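Local coordinates for protein Apc35852 (PDB 1U9C) that is of unknown function but belongs to the DJ-1/PfpI family, whose relatives include chaperones and cysteine proteases, at residues N14-T17 with H22-G25; K41-K46 with A218-R223; F103-P106 with T110-Y113; A138-K141 with P145-K148; E160-L165 with G188-F193. All coordinates share one frame; numbering follows the deposited sequence. Where two conformers were deposited one is given.

Interaction 1 (N14-T17 with H22-G25)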
# COMPACT_ATOMS: atom_id res chain seq x y z
N ASN A 14 2.84 5.26 -9.89
CA ASN A 14 3.68 5.70 -10.97
C ASN A 14 3.92 7.22 -10.92
O ASN A 14 4.47 7.77 -11.88
CB ASN A 14 3.09 5.39 -12.34
CG ASN A 14 2.76 3.93 -12.51
OD1 ASN A 14 1.71 3.51 -12.10
ND2 ASN A 14 3.67 3.15 -13.13
N HIS A 15 3.58 7.87 -9.82
CA HIS A 15 3.61 9.31 -9.76
C HIS A 15 4.90 9.88 -9.29
O HIS A 15 5.42 9.44 -8.25
CB HIS A 15 2.51 9.82 -8.84
CG HIS A 15 2.27 11.27 -8.99
ND1 HIS A 15 1.42 11.77 -9.94
CD2 HIS A 15 2.84 12.34 -8.40
CE1 HIS A 15 1.47 13.10 -9.92
NE2 HIS A 15 2.31 13.48 -8.97
N THR A 16 5.41 10.88 -9.97
CA THR A 16 6.64 11.50 -9.52
C THR A 16 6.54 12.98 -9.15
O THR A 16 7.35 13.49 -8.39
CB THR A 16 7.48 11.32 -10.80
OG1 THR A 16 7.95 9.97 -10.91
CG2 THR A 16 8.61 12.32 -10.94
N THR A 17 5.56 13.73 -9.65
CA THR A 17 5.58 15.22 -9.55
C THR A 17 4.96 15.80 -8.29
O THR A 17 3.84 15.47 -7.90
CB THR A 17 4.90 15.83 -10.74
OG1 THR A 17 3.58 15.29 -10.86
CG2 THR A 17 5.64 15.46 -12.02
N HIS A 22 11.04 18.88 -5.86
CA HIS A 22 10.63 17.76 -5.01
C HIS A 22 9.95 16.71 -5.86
O HIS A 22 8.83 16.93 -6.33
CB HIS A 22 9.65 18.19 -3.91
CG HIS A 22 10.26 19.04 -2.83
ND1 HIS A 22 9.76 20.28 -2.50
CD2 HIS A 22 11.34 18.84 -2.04
CE1 HIS A 22 10.50 20.80 -1.53
NE2 HIS A 22 11.46 19.94 -1.23
N LYS A 23 10.64 15.58 -6.08
CA LYS A 23 10.10 14.41 -6.82
C LYS A 23 9.91 13.24 -5.92
O LYS A 23 10.62 13.09 -4.91
CB LYS A 23 11.10 13.93 -7.90
CG LYS A 23 11.62 15.07 -8.72
CD LYS A 23 10.54 16.01 -9.24
CE LYS A 23 9.88 15.52 -10.50
NZ LYS A 23 9.45 16.70 -11.27
N THR A 24 9.02 12.36 -6.35
CA THR A 24 8.75 11.16 -5.59
C THR A 24 8.57 9.96 -6.50
O THR A 24 9.03 9.88 -7.63
CB THR A 24 7.60 11.47 -4.69
OG1 THR A 24 7.34 10.42 -3.77
CG2 THR A 24 6.30 11.81 -5.44
N GLY A 25 7.93 8.95 -5.93
CA GLY A 25 7.62 7.66 -6.58
C GLY A 25 7.30 6.63 -5.51
O GLY A 25 6.85 6.97 -4.48

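Interaction 2 (K41-K46 with A218-R223)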
# COMPACT_ATOMS: atom_id res chain seq x y z
N LYS A 41 7.20 -17.60 0.59
CA LYS A 41 6.12 -18.45 1.00
C LYS A 41 5.55 -19.25 -0.16
O LYS A 41 4.66 -20.10 0.05
CB LYS A 41 4.96 -17.62 1.59
CG LYS A 41 5.17 -17.12 2.97
CD LYS A 41 5.30 -18.25 4.03
CE LYS A 41 4.07 -19.08 4.25
NZ LYS A 41 4.30 -20.08 5.37
N GLY A 42 5.99 -18.97 -1.38
CA GLY A 42 5.49 -19.67 -2.55
C GLY A 42 4.21 -19.13 -3.14
O GLY A 42 3.56 -19.79 -3.93
N TYR A 43 3.86 -17.90 -2.78
CA TYR A 43 2.69 -17.31 -3.33
C TYR A 43 2.88 -16.89 -4.78
O TYR A 43 4.00 -16.60 -5.23
CB TYR A 43 2.26 -16.10 -2.51
CG TYR A 43 1.93 -16.36 -1.06
CD1 TYR A 43 1.51 -17.62 -0.58
CD2 TYR A 43 1.99 -15.31 -0.14
CE1 TYR A 43 1.18 -17.81 0.77
CE2 TYR A 43 1.67 -15.50 1.16
CZ TYR A 43 1.27 -16.72 1.64
OH TYR A 43 0.94 -16.92 2.96
N ASP A 44 1.78 -16.81 -5.50
CA ASP A 44 1.73 -16.30 -6.89
C ASP A 44 1.47 -14.80 -6.79
O ASP A 44 0.35 -14.40 -6.53
CB ASP A 44 0.59 -16.99 -7.63
CG ASP A 44 0.40 -16.51 -9.07
OD1 ASP A 44 1.26 -15.78 -9.60
OD2 ASP A 44 -0.61 -16.87 -9.77
N VAL A 45 2.47 -13.98 -7.07
CA VAL A 45 2.36 -12.52 -6.91
C VAL A 45 2.23 -11.84 -8.26
O VAL A 45 3.06 -12.03 -9.14
CB VAL A 45 3.59 -11.96 -6.18
CG1 VAL A 45 3.41 -10.53 -5.95
CG2 VAL A 45 3.84 -12.71 -4.86
N LYS A 46 1.20 -11.05 -8.43
CA LYS A 46 1.02 -10.21 -9.61
C LYS A 46 1.43 -8.81 -9.24
O LYS A 46 0.95 -8.21 -8.26
CB LYS A 46 -0.43 -10.15 -10.10
CG LYS A 46 -0.56 -9.26 -11.35
CD LYS A 46 -1.87 -9.36 -12.07
CE LYS A 46 -1.90 -8.50 -13.27
NZ LYS A 46 -3.15 -8.74 -14.08
N ALA A 218 0.09 -14.46 7.83
CA ALA A 218 -0.68 -15.13 8.89
C ALA A 218 -2.15 -15.24 8.52
O ALA A 218 -2.74 -16.31 8.66
CB ALA A 218 -0.58 -14.36 10.22
N ALA A 219 -2.73 -14.14 8.02
CA ALA A 219 -4.12 -14.19 7.59
C ALA A 219 -4.35 -15.20 6.45
O ALA A 219 -5.37 -15.90 6.43
CB ALA A 219 -4.59 -12.82 7.18
N LEU A 220 -3.42 -15.30 5.49
CA LEU A 220 -3.56 -16.28 4.42
C LEU A 220 -3.40 -17.72 4.92
O LEU A 220 -4.10 -18.64 4.49
CB LEU A 220 -2.54 -15.94 3.32
CG LEU A 220 -2.84 -14.69 2.53
CD1 LEU A 220 -1.68 -14.38 1.63
CD2 LEU A 220 -4.08 -14.90 1.68
N GLU A 221 -2.50 -17.92 5.87
CA GLU A 221 -2.30 -19.24 6.48
C GLU A 221 -3.59 -19.77 7.12
O GLU A 221 -3.86 -20.95 7.11
CB GLU A 221 -1.16 -19.13 7.54
CG GLU A 221 0.24 -19.11 6.94
CD GLU A 221 1.34 -18.85 7.96
OE1 GLU A 221 1.03 -18.40 9.11
OE2 GLU A 221 2.53 -19.02 7.60
N GLU A 222 -4.39 -18.87 7.72
CA GLU A 222 -5.66 -19.21 8.32
C GLU A 222 -6.68 -19.75 7.34
O GLU A 222 -7.60 -20.42 7.73
CB GLU A 222 -6.21 -17.97 9.02
CG GLU A 222 -5.42 -17.58 10.28
CD GLU A 222 -5.69 -16.15 10.73
OE1 GLU A 222 -6.76 -15.54 10.42
OE2 GLU A 222 -4.83 -15.58 11.39
N ARG A 223 -6.50 -19.39 6.08
CA ARG A 223 -7.49 -19.66 5.02
C ARG A 223 -7.02 -20.75 4.09
O ARG A 223 -7.52 -20.90 3.01
CB ARG A 223 -7.67 -18.40 4.19
CG ARG A 223 -8.06 -17.23 4.96
CD ARG A 223 -8.05 -15.94 4.20
NE ARG A 223 -8.34 -14.97 5.21
CZ ARG A 223 -9.08 -13.95 5.13
NH1 ARG A 223 -9.53 -13.52 3.98
NH2 ARG A 223 -9.36 -13.30 6.25

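Interaction 3 (F103-P106 with T110-Y113)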
# COMPACT_ATOMS: atom_id res chain seq x y z
N PHE A 103 -0.94 11.10 -4.84
CA PHE A 103 -1.39 11.77 -6.07
C PHE A 103 -2.05 10.87 -7.11
O PHE A 103 -2.76 11.39 -7.99
CB PHE A 103 -0.20 12.44 -6.74
CG PHE A 103 0.45 13.46 -5.88
CD1 PHE A 103 0.01 14.77 -5.89
CD2 PHE A 103 1.46 13.10 -5.02
CE1 PHE A 103 0.57 15.71 -5.08
CE2 PHE A 103 2.05 14.03 -4.23
CZ PHE A 103 1.59 15.35 -4.22
N ASP A 104 -1.79 9.58 -7.11
CA ASP A 104 -2.41 8.70 -8.12
C ASP A 104 -3.23 7.55 -7.51
O ASP A 104 -3.86 6.85 -8.31
CB ASP A 104 -1.43 8.16 -9.20
CG ASP A 104 -0.33 7.26 -8.70
OD1 ASP A 104 -0.17 7.07 -7.48
OD2 ASP A 104 0.37 6.65 -9.58
N PHE A 105 -3.27 7.35 -6.20
CA PHE A 105 -4.16 6.34 -5.62
C PHE A 105 -5.56 6.83 -5.20
O PHE A 105 -6.51 6.14 -5.50
CB PHE A 105 -3.54 5.66 -4.37
CG PHE A 105 -2.51 4.59 -4.64
CD1 PHE A 105 -1.98 4.32 -5.88
CD2 PHE A 105 -2.13 3.75 -3.58
CE1 PHE A 105 -1.10 3.28 -6.09
CE2 PHE A 105 -1.24 2.75 -3.78
CZ PHE A 105 -0.72 2.49 -5.00
N PRO A 106 -5.71 7.93 -4.45
CA PRO A 106 -7.00 8.17 -3.82
C PRO A 106 -8.16 8.34 -4.75
O PRO A 106 -9.31 8.03 -4.35
CB PRO A 106 -6.75 9.40 -2.96
CG PRO A 106 -5.62 10.08 -3.55
CD PRO A 106 -4.73 8.99 -4.11
N THR A 110 -10.29 2.82 -10.94
CA THR A 110 -9.95 1.38 -11.05
C THR A 110 -9.55 0.84 -9.69
O THR A 110 -10.06 -0.19 -9.24
CB THR A 110 -8.83 1.14 -12.04
OG1 THR A 110 -9.16 1.76 -13.33
CG2 THR A 110 -8.59 -0.33 -12.28
N LEU A 111 -8.67 1.51 -8.99
CA LEU A 111 -8.24 1.03 -7.68
C LEU A 111 -9.41 1.05 -6.69
O LEU A 111 -9.52 0.15 -5.88
CB LEU A 111 -7.02 1.84 -7.18
CG LEU A 111 -6.47 1.45 -5.81
CD1 LEU A 111 -5.97 0.04 -5.83
CD2 LEU A 111 -5.33 2.41 -5.42
N GLN A 112 -10.26 2.08 -6.75
CA GLN A 112 -11.43 2.12 -5.85
C GLN A 112 -12.33 0.91 -6.10
O GLN A 112 -12.80 0.28 -5.16
CB GLN A 112 -12.22 3.40 -6.05
CG GLN A 112 -11.59 4.67 -5.46
CD GLN A 112 -12.33 5.91 -5.92
OE1 GLN A 112 -13.43 5.82 -6.48
NE2 GLN A 112 -11.70 7.05 -5.74
N TYR A 113 -12.53 0.60 -7.36
CA TYR A 113 -13.35 -0.54 -7.72
C TYR A 113 -12.76 -1.86 -7.26
O TYR A 113 -13.42 -2.71 -6.69
CB TYR A 113 -13.51 -0.57 -9.24
CG TYR A 113 -14.37 -1.72 -9.67
CD1 TYR A 113 -15.75 -1.58 -9.75
CD2 TYR A 113 -13.82 -2.93 -10.01
CE1 TYR A 113 -16.55 -2.64 -10.14
CE2 TYR A 113 -14.62 -4.00 -10.37
CZ TYR A 113 -15.98 -3.84 -10.45
OH TYR A 113 -16.76 -4.92 -10.84

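Interaction 4 (A138-K141 with P145-K148)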
# COMPACT_ATOMS: atom_id res chain seq x y z
N ALA A 138 -12.44 4.77 -0.98
CA ALA A 138 -12.90 3.42 -1.32
C ALA A 138 -14.02 2.99 -0.36
O ALA A 138 -14.00 3.36 0.82
CB ALA A 138 -11.78 2.42 -1.25
N THR A 139 -15.01 2.30 -0.90
CA THR A 139 -16.24 2.01 -0.14
C THR A 139 -16.75 0.65 -0.50
O THR A 139 -16.41 0.07 -1.52
CB THR A 139 -17.39 3.01 -0.45
OG1 THR A 139 -17.80 2.88 -1.82
CG2 THR A 139 -17.01 4.51 -0.30
N TYR A 140 -17.61 0.12 0.38
CA TYR A 140 -18.44 -1.04 0.05
C TYR A 140 -19.46 -0.59 -0.98
O TYR A 140 -19.62 0.61 -1.23
CB TYR A 140 -19.17 -1.56 1.31
CG TYR A 140 -18.24 -2.25 2.26
CD1 TYR A 140 -17.95 -3.58 2.09
CD2 TYR A 140 -17.66 -1.58 3.34
CE1 TYR A 140 -17.07 -4.24 2.94
CE2 TYR A 140 -16.79 -2.22 4.20
CZ TYR A 140 -16.49 -3.54 3.99
OH TYR A 140 -15.66 -4.17 4.85
N LYS A 141 -20.15 -1.54 -1.61
CA LYS A 141 -21.17 -1.22 -2.63
C LYS A 141 -22.21 -0.23 -2.13
O LYS A 141 -22.68 0.63 -2.89
CB LYS A 141 -21.91 -2.49 -3.06
CG LYS A 141 -21.42 -3.12 -4.37
CD LYS A 141 -22.37 -2.79 -5.55
CE LYS A 141 -21.96 -1.48 -6.24
NZ LYS A 141 -22.40 -1.39 -7.67
N PRO A 145 -17.56 3.76 3.90
CA PRO A 145 -16.11 3.70 3.74
C PRO A 145 -15.55 2.39 4.27
O PRO A 145 -15.94 1.92 5.36
CB PRO A 145 -15.60 4.85 4.60
CG PRO A 145 -16.65 5.82 4.53
CD PRO A 145 -17.94 4.96 4.67
N ILE A 146 -14.65 1.78 3.50
CA ILE A 146 -14.01 0.54 3.94
C ILE A 146 -13.34 0.68 5.32
O ILE A 146 -13.40 -0.26 6.12
CB ILE A 146 -13.00 0.03 2.88
CG1 ILE A 146 -13.74 -0.42 1.60
CG2 ILE A 146 -12.17 -1.08 3.48
CD1 ILE A 146 -12.90 -0.57 0.39
N VAL A 147 -12.74 1.84 5.61
CA VAL A 147 -12.07 2.05 6.91
C VAL A 147 -12.96 2.46 8.09
O VAL A 147 -12.47 2.63 9.20
CB VAL A 147 -10.92 3.07 6.82
CG1 VAL A 147 -9.94 2.63 5.77
CG2 VAL A 147 -11.42 4.48 6.49
N LYS A 148 -14.25 2.68 7.83
CA LYS A 148 -15.14 3.10 8.90
C LYS A 148 -15.23 2.09 10.03
O LYS A 148 -15.57 0.94 9.80
CB LYS A 148 -16.54 3.42 8.34
CG LYS A 148 -17.60 3.71 9.39
CD LYS A 148 -18.86 4.32 8.80
CE LYS A 148 -19.94 4.56 9.88
NZ LYS A 148 -21.02 5.52 9.47
O HOH W 1 -12.27 3.85 3.39

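Interaction 5 (E160-L165 with G188-F193)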
# COMPACT_ATOMS: atom_id res chain seq x y z
N GLU A 160 4.72 13.42 8.60
CA GLU A 160 4.58 14.26 7.40
C GLU A 160 5.08 15.69 7.63
O GLU A 160 5.67 16.31 6.75
CB GLU A 160 3.10 14.31 6.96
CG GLU A 160 2.87 14.76 5.52
CD GLU A 160 3.32 13.72 4.52
OE1 GLU A 160 2.50 12.86 4.16
OE2 GLU A 160 4.49 13.72 4.13
N ARG A 161 4.78 16.24 8.80
CA ARG A 161 5.29 17.57 9.16
C ARG A 161 6.81 17.54 9.30
O ARG A 161 7.47 18.48 8.92
CB ARG A 161 4.68 18.07 10.46
CG ARG A 161 3.20 18.45 10.37
CD ARG A 161 2.69 19.16 11.60
NE ARG A 161 3.06 18.43 12.80
CZ ARG A 161 2.30 17.54 13.44
NH1 ARG A 161 1.06 17.25 13.03
NH2 ARG A 161 2.79 16.94 14.52
N GLU A 162 7.36 16.46 9.86
CA GLU A 162 8.80 16.36 10.02
C GLU A 162 9.52 16.37 8.69
O GLU A 162 10.50 17.08 8.52
CB GLU A 162 9.21 15.14 10.84
CG GLU A 162 10.71 14.87 10.75
CD GLU A 162 11.31 14.17 11.96
OE1 GLU A 162 12.13 13.25 11.75
OE2 GLU A 162 10.96 14.54 13.10
N VAL A 163 9.00 15.62 7.73
CA VAL A 163 9.66 15.55 6.42
C VAL A 163 9.48 16.88 5.67
O VAL A 163 10.26 17.18 4.77
CB VAL A 163 9.22 14.30 5.55
CG1 VAL A 163 9.42 13.01 6.33
CG2 VAL A 163 7.80 14.41 5.07
N GLY A 164 8.46 17.66 6.03
CA GLY A 164 8.22 18.97 5.43
C GLY A 164 7.27 19.02 4.23
O GLY A 164 7.08 20.11 3.66
N LEU A 165 6.61 17.90 3.91
CA LEU A 165 5.81 17.82 2.68
C LEU A 165 4.32 17.89 2.94
O LEU A 165 3.54 17.88 1.97
CB LEU A 165 6.10 16.52 1.96
CG LEU A 165 7.47 16.51 1.28
CD1 LEU A 165 7.78 15.14 0.69
CD2 LEU A 165 7.60 17.60 0.21
N GLY A 188 5.74 5.02 17.76
CA GLY A 188 6.71 6.09 17.63
C GLY A 188 7.02 6.40 16.18
O GLY A 188 7.04 5.50 15.34
N LYS A 189 7.27 7.67 15.88
CA LYS A 189 7.67 8.02 14.52
C LYS A 189 8.83 7.11 14.12
O LYS A 189 9.69 6.79 14.93
CB LYS A 189 8.04 9.51 14.38
CG LYS A 189 9.07 10.06 15.34
CD LYS A 189 9.48 11.46 14.93
CE LYS A 189 10.28 12.16 16.00
NZ LYS A 189 10.72 13.51 15.56
N TRP A 190 8.81 6.65 12.88
CA TRP A 190 9.89 5.84 12.31
C TRP A 190 10.19 4.52 13.01
O TRP A 190 11.29 4.01 12.85
CB TRP A 190 11.20 6.66 12.21
CG TRP A 190 11.01 8.03 11.74
CD1 TRP A 190 11.31 9.19 12.41
CD2 TRP A 190 10.47 8.42 10.48
NE1 TRP A 190 10.98 10.27 11.64
CE2 TRP A 190 10.47 9.83 10.45
CE3 TRP A 190 9.99 7.72 9.37
CZ2 TRP A 190 10.00 10.55 9.35
CZ3 TRP A 190 9.53 8.43 8.30
CH2 TRP A 190 9.54 9.84 8.29
N THR A 191 9.25 3.99 13.79
CA THR A 191 9.38 2.66 14.35
C THR A 191 8.43 1.67 13.67
O THR A 191 7.42 2.08 13.09
CB THR A 191 9.05 2.65 15.87
OG1 THR A 191 7.68 3.04 16.09
CG2 THR A 191 9.86 3.70 16.61
N ASP A 192 8.76 0.39 13.76
CA ASP A 192 7.96 -0.66 13.19
C ASP A 192 6.68 -0.73 13.98
O ASP A 192 6.66 -1.09 15.16
CB ASP A 192 8.72 -2.00 13.22
CG ASP A 192 7.87 -3.18 12.82
OD1 ASP A 192 6.77 -2.98 12.26
OD2 ASP A 192 8.20 -4.36 13.08
N PHE A 193 5.60 -0.39 13.32
CA PHE A 193 4.28 -0.49 13.85
C PHE A 193 3.31 -0.92 12.76
O PHE A 193 3.15 -0.23 11.74
CB PHE A 193 3.80 0.84 14.45
CG PHE A 193 2.46 0.72 15.09
CD1 PHE A 193 2.32 0.06 16.32
CD2 PHE A 193 1.33 1.19 14.46
CE1 PHE A 193 1.07 -0.08 16.88
CE2 PHE A 193 0.08 1.05 15.04
CZ PHE A 193 -0.05 0.41 16.25

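Interaction 1 (N14-T17 with H22-G25)
Thr16 and Thr24 bring together the two arms of a loop that leaves strand 7-12 of the DJ-1/PfpI α/β fold and doubles back on itself within a few residues. The tight part is mainly backbone. Thr24 N donates to Thr16 O at 2.9 Å, with an N-H...O angle of 155°, and Lys23 CA brings a CA-H...O contact to Thr16 O at 3.3 Å. Farther along, Gly25 CA makes a similar contact with His15 O. Thr24 itself is buried: its CG2 faces Thr16 O at 3.6 Å, while OG1, opposite the backbone N about the CA-CB bond (chi1 -173°), is hydrogen-bonded to Asp58 OD2. The other side is looser and faces solvent. Lys23, bent at its second and third torsions, folds its aliphatic chain over Thr16, and NZ comes no closer to Thr17 CG2 than 4.1 Å. The fit of Thr16 beneath this chain is doubtful in detail, since Thr16 was modelled in two conformers. Before the chain turns back, the His15 ring, stacked with Phe103, braces the first arm: NE2 donates to Thr17 O at 2.7 Å, meeting a lone pair in the carbonyl plane.

Interaction 2 (K41-K46 with A218-R223)
Lys41 and Glu221, joined by charge, and Tyr43 and Leu220, joined by apolar contact, show how a pair of surface charges can overlie a small buried patch. The ionic part is a salt bridge of 3.0 Å between Lys41 NZ and Glu221 OE2, the two side chains crossing at about a right angle. NZ arrives on the anti lone pair of OE2, away from the other carboxylate oxygen, and OE2 alone of the two carboxylate oxygens is met by NZ. Lys41 reaches it with a chain bent at its second and third torsions, whereas Glu221 extends straight beyond CG. The apolar part centres on one methyl: Leu220 CD1 meets the Tyr43 ring obliquely, 3.6 Å from CE2, and the phenol OH lies 3.6 Å from Leu220 CB. Within its own segment the ring is covered on one face by Lys41 CB, 3.7 Å above its centre, which lays the lysine stem against the ring. Were Tyr43 replaced by an alanine, Leu220 CD1 would probably lose its ring contact and the Lys41 stem its support. The backbone has its own feature: Gly42, with a phi of 85°, closes helix 28-40 in a Schellman motif, turning the chain toward strand 44-49. In the fold, Tyr43 also touches Phe38 of that helix and Val8 of strand 7-12, while Leu220 packs on Ile124 of strand 124-127, so the contact links the end of helix 28-40 to the last turns of helix 209-221 at one end of the central sheet.

Interaction 3 (F103-P106 with T110-Y113)
The Phe105 ring carries Leu111 CD2 on one face, and the Gln112 amide meets Pro106 O. The methyl sits 3.6 Å above the ring, displaced toward the rim, and CG is the nearest ring atom. From Leu111 CD2 to the Phe105 centroid the CH-pi contact is 3.9 Å long and lies 22° off the ring normal. Leu111 delivers this branch with its CG opposite the backbone N (chi1 180°), which sends the side chain out from helix 109-120 toward the ring. Pro106 O stands only 5° out of the amide plane. Gln112 NE2 donates to Pro106 O at 2.9 Å, approaching somewhat tilted from the carbonyl plane, after a chain that runs extended beyond CG. Thus two successive residues of one helical turn address two successive residues of the loop, one through carbon and one through nitrogen. Asn108 OD1 accepts from Leu111 N, and Phe105 also touches Ser133. Pro106 is buried, yet its carbonyl is well supplied: Asn137 ND2 is a second donor beside Gln112. Two neutral amide donors probably offset the burial of this carbonyl without bringing in a charge, while the aromatic face meets the methyl through CH-pi and van der Waals contact.

Interaction 4 (A138-K141 with P145-K148)
Ile146, which gives up the most surface here, packs on Ala138 and the Thr139 backbone, with the Tyr140 ring beside its CA. Its CD1 reaches Ala138 CB at 3.6 Å and Thr139 N at 3.8 Å, and CG1 lies alongside the Thr139 carbonyl carbon. With CG1 opposite the carbonyl carbon (chi1 -67°) and the chain running straight on (chi2 163°), the longer branch is carried across to the facing segment. Its backbone is gripped as well: Ile146 N donates to Ala138 O at 3.2 Å, nearly straight at 170° although tilted from the carbonyl plane. Tyr140 comes next in buried area. Its CE2 approaches Ile146 CA at 3.9 Å, obliquely to the ring, while Pro145 O lies farther off near the ring edge. Pro145 takes its share through the main chain, its CA resting 3.6 Å from Ala138 O and its CB pointing away from the facing segment. A water beside the bridge accepts from Val147 N and can donate to Ala138 O, 3.1 Å away, perhaps linking the two backbones. Cutting Ile146 back to an alanine removes CG1 and CD1 and is likely to open a gap against Ala138 CB and the Thr139 backbone. Helix 109-120 covers the cluster, Ala119 touching both Tyr140 and Ile146, and Gln116 bonding to Thr139 O. The motif is a type I beta turn, Pro145 to Lys148, entered from a single backbone bridge between Thr139 and Pro145; it closes part of the connection from strand 124-127 to strand 151-152 in this DJ-1/PfpI-family fold.

Interaction 5 (E160-L165 with G188-F193)
Glu162 spends its two carboxylate oxygens on two consecutive residues, Lys189 and Trp190, a compact example of one carboxylate serving the two middle residues of a turn. Glu162 OE2 takes Lys189 NZ in a 2.7 Å salt bridge, met on the syn side and slightly out of the carboxylate plane. Glu162 OE1 accepts from Trp190 NE1 at 3.2 Å, and here the donor comes from above the carboxylate, 63° out of its plane, so this is the less direct of the two bonds. The carboxylate and indole planes stand 47° apart. Extended beyond CG, both Glu162 and Lys189 cross at about a right angle, which brings only their ends together. Val163 CG1 adds an apolar touch at the indole edge, 3.7 Å from Trp190 CH2. The turn that presents these donors is type II, from Gly188 to Thr191, with Trp190 in its third position at positive phi (60°). Gly188 O is doubly satisfied, by Thr191 N at 3.1 Å and by Thr191 OG1 at 2.7 Å, both arriving from the same face of its plane. Trp190 N donates to Glu159 OE2 of the same helix as Glu162, so that the tryptophan is held at backbone and side chain alike. Glu160, on another side of the helix, has both carboxylate oxygens engaged by His99 and His130. Helix 157-163, which ends as the chain turns at Gly164, is thereby tied at the surface to the loop between strand 183-184 and strand 194-197, an edge strand of the main sheet.

In the fold
Interaction 2 closes the longest loop, with interactions 3, 4 and 5 nested inside it along the chain. Interaction 1 lies across the chain's centre from it, the two centres being 30 Å apart. Interactions 1 and 3 touch directly, Asn14 N standing 2.9 Å from Asp104 OD2, while helix 109-120 supplies one segment of interaction 3 and covers interaction 4, their centres 13 Å apart. Interactions 1 and 5 approach to about 4 Å between nearest atoms. The probable active site lies by Cys129, found here as 3-sulfinoalanine: its neighbour His130 bonds to Glu160 in segment 160-165, as does His99, which also touches Thr24 of interaction 1.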